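Local coordinates for molybdate-binding protein MolA (PDB 3PSH) that binds molybdate and tungstate in the periplasm and serves the MolBCA ABC transporter as its solute-binding protein for low-affinity molybdate import, at residues V184-A189 and P235-V240. Sequence-based numbering, arbitrary orientation.
Sequences VRTYMA and PAVILV
Two parallel strands, 184-188 and 237-240, pair at the middle of the four-stranded parallel sheet in one lobe of this periplasmic binding protein. Thr186 lies across from Val237, Tyr187 from Ile238 and Met188 from Leu239. The backbone bonds alternate along the pair. Val237 O accepts from Tyr187 N at 2.9 Å. Tyr187 O receives Leu239 N in a nearly straight bond (N-H...O 171°), and Leu239 O receives Ala189 N at 2.9 Å. At the start, Arg185 O takes Val237 N in its carbonyl plane and a weak second bond from Ala236 N.

Val184, Thr186, Met188, Val237 and Leu239 build one face. Thr186 CG2, anti to its own N, presses on Leu239 CD1 at 3.4 Å, tighter than usual for two carbons. The same rotation (chi1 -55°) leaves OG1 beside the backbone N, where it donates to Val184 O from above the carbonyl plane. Val184 CG1 meets Val237 CG2 at 3.7 Å. The Met188 chain bends at chi2 and chi3, which brings CE back to 3.8 Å from Leu239 CB, the two side chains crossing at about a right angle.

On the other face, Tyr187 CB sits 3.6 Å from Pro235 CG. The Tyr187 and Ile238 side chains run side by side, with Tyr187 CD2 next to Ile238 CG1. Ala189 CB packs on Ile238 CG2 at 3.8 Å.

The side chain of Met188 comes close to that of Tyr196, which binds molybdate, and lies about 8 Å from the bound molybdate, so this end of the strand pair is near the binding site. Helix 201-208 packs on Thr186 and Met188, and helices 247-252 and 261-264 pack on Ile238. Strand 211-213 flanks 184-188, and strand 268-270 flanks 237-240.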
loop_
_atom_site.group_PDB
_atom_site.type_symbol
_atom_site.label_atom_id
_atom_site.label_comp_id
_atom_site.label_asym_id
_atom_site.label_seq_id
_atom_site.Cartn_x
_atom_site.Cartn_y
_atom_site.Cartn_z
ATOM N N VAL A 184 -2.848 -19.651 9.623
ATOM C CA VAL A 184 -1.460 -19.957 9.127
ATOM C C VAL A 184 -0.513 -18.856 9.622
ATOM O O VAL A 184 -0.798 -17.637 9.393
ATOM C CB VAL A 184 -1.442 -20.035 7.567
ATOM C CG1 VAL A 184 0.049 -20.226 7.136
ATOM C CG2 VAL A 184 -2.326 -21.147 7.064
ATOM N N ARG A 185 0.531 -19.218 10.388
ATOM C CA ARG A 185 1.527 -18.224 10.921
ATOM C C ARG A 185 2.525 -17.817 9.851
ATOM O O ARG A 185 3.327 -18.620 9.376
ATOM C CB ARG A 185 2.236 -18.815 12.119
ATOM C CG ARG A 185 1.176 -18.949 13.292
ATOM C CD ARG A 185 1.743 -19.604 14.577
ATOM N NE ARG A 185 3.027 -18.995 14.989
ATOM C CZ ARG A 185 3.256 -17.831 15.621
ATOM N NH1 ARG A 185 2.258 -16.959 15.972
ATOM N NH2 ARG A 185 4.566 -17.557 15.906
ATOM N N THR A 186 2.521 -16.487 9.540
ATOM C CA THR A 186 3.132 -15.976 8.348
ATOM C C THR A 186 4.004 -14.797 8.701
ATOM O O THR A 186 3.675 -14.128 9.702
ATOM C CB THR A 186 1.996 -15.568 7.361
ATOM O OG1 THR A 186 1.086 -16.673 7.113
ATOM C CG2 THR A 186 2.513 -15.098 6.052
ATOM N N TYR A 187 5.066 -14.586 7.916
ATOM C CA TYR A 187 5.997 -13.519 8.247
ATOM C C TYR A 187 6.301 -12.774 6.972
ATOM O O TYR A 187 6.607 -13.398 5.950
ATOM C CB TYR A 187 7.295 -14.174 8.753
ATOM C CG TYR A 187 8.398 -13.148 9.056
ATOM C CD1 TYR A 187 8.368 -12.399 10.269
ATOM C CD2 TYR A 187 9.472 -12.961 8.173
ATOM C CE1 TYR A 187 9.390 -11.444 10.554
ATOM C CE2 TYR A 187 10.511 -11.968 8.480
ATOM C CZ TYR A 187 10.435 -11.267 9.680
ATOM O OH TYR A 187 11.435 -10.340 9.819
ATOM N N MET A 188 6.311 -11.437 7.088
ATOM C CA MET A 188 6.661 -10.588 5.968
ATOM C C MET A 188 8.152 -10.171 6.076
ATOM O O MET A 188 8.509 -9.416 6.939
ATOM C CB MET A 188 5.667 -9.387 5.959
ATOM C CG MET A 188 6.030 -8.353 4.992
ATOM S SD MET A 188 6.225 -8.890 3.277
ATOM C CE MET A 188 4.733 -9.411 2.963
ATOM N N ALA A 189 8.958 -10.628 5.162
ATOM C CA ALA A 189 10.422 -10.306 5.218
ATOM C C ALA A 189 10.744 -9.196 4.183
ATOM O O ALA A 189 10.642 -9.391 2.986
ATOM C CB ALA A 189 11.233 -11.616 4.889
ATOM N N PRO A 235 7.920 -18.845 11.642
ATOM C CA PRO A 235 6.734 -18.813 10.845
ATOM C C PRO A 235 6.668 -19.999 9.920
ATOM O O PRO A 235 7.736 -20.474 9.437
ATOM C CB PRO A 235 6.933 -17.567 9.954
ATOM C CG PRO A 235 8.541 -17.302 9.995
ATOM C CD PRO A 235 8.807 -17.663 11.424
ATOM N N ALA A 236 5.412 -20.433 9.641
ATOM C CA ALA A 236 5.143 -21.529 8.673
ATOM C C ALA A 236 5.353 -21.131 7.203
ATOM O O ALA A 236 5.744 -21.928 6.306
ATOM C CB ALA A 236 3.677 -22.042 8.838
ATOM N N VAL A 237 5.158 -19.822 6.963
ATOM C CA VAL A 237 5.140 -19.264 5.600
ATOM C C VAL A 237 5.898 -17.914 5.695
ATOM O O VAL A 237 5.649 -17.138 6.607
ATOM C CB VAL A 237 3.750 -19.020 5.153
ATOM C CG1 VAL A 237 3.801 -18.333 3.802
ATOM C CG2 VAL A 237 2.979 -20.338 4.914
ATOM N N ILE A 238 6.782 -17.678 4.758
ATOM C CA ILE A 238 7.442 -16.353 4.610
ATOM C C ILE A 238 7.028 -15.726 3.311
ATOM O O ILE A 238 7.011 -16.371 2.290
ATOM C CB ILE A 238 8.980 -16.382 4.809
ATOM C CG1 ILE A 238 9.355 -16.663 6.234
ATOM C CG2 ILE A 238 9.705 -15.091 4.358
ATOM C CD1 ILE A 238 10.920 -17.115 6.348
ATOM N N LEU A 239 6.615 -14.437 3.368
ATOM C CA LEU A 239 6.177 -13.700 2.191
ATOM C C LEU A 239 7.168 -12.564 1.982
ATOM O O LEU A 239 7.773 -12.063 2.967
ATOM C CB LEU A 239 4.733 -13.144 2.367
ATOM C CG LEU A 239 3.708 -14.342 2.611
ATOM C CD1 LEU A 239 2.415 -13.746 2.913
ATOM C CD2 LEU A 239 3.584 -15.241 1.260
ATOM N N VAL A 240 7.376 -12.299 0.684
ATOM C CA VAL A 240 8.239 -11.202 0.254
ATOM C C VAL A 240 7.425 -10.328 -0.713
ATOM O O VAL A 240 6.688 -10.792 -1.541
ATOM C CB VAL A 240 9.546 -11.701 -0.408
ATOM C CG1 VAL A 240 10.416 -10.546 -0.981
ATOM C CG2 VAL A 240 10.420 -12.453 0.647
#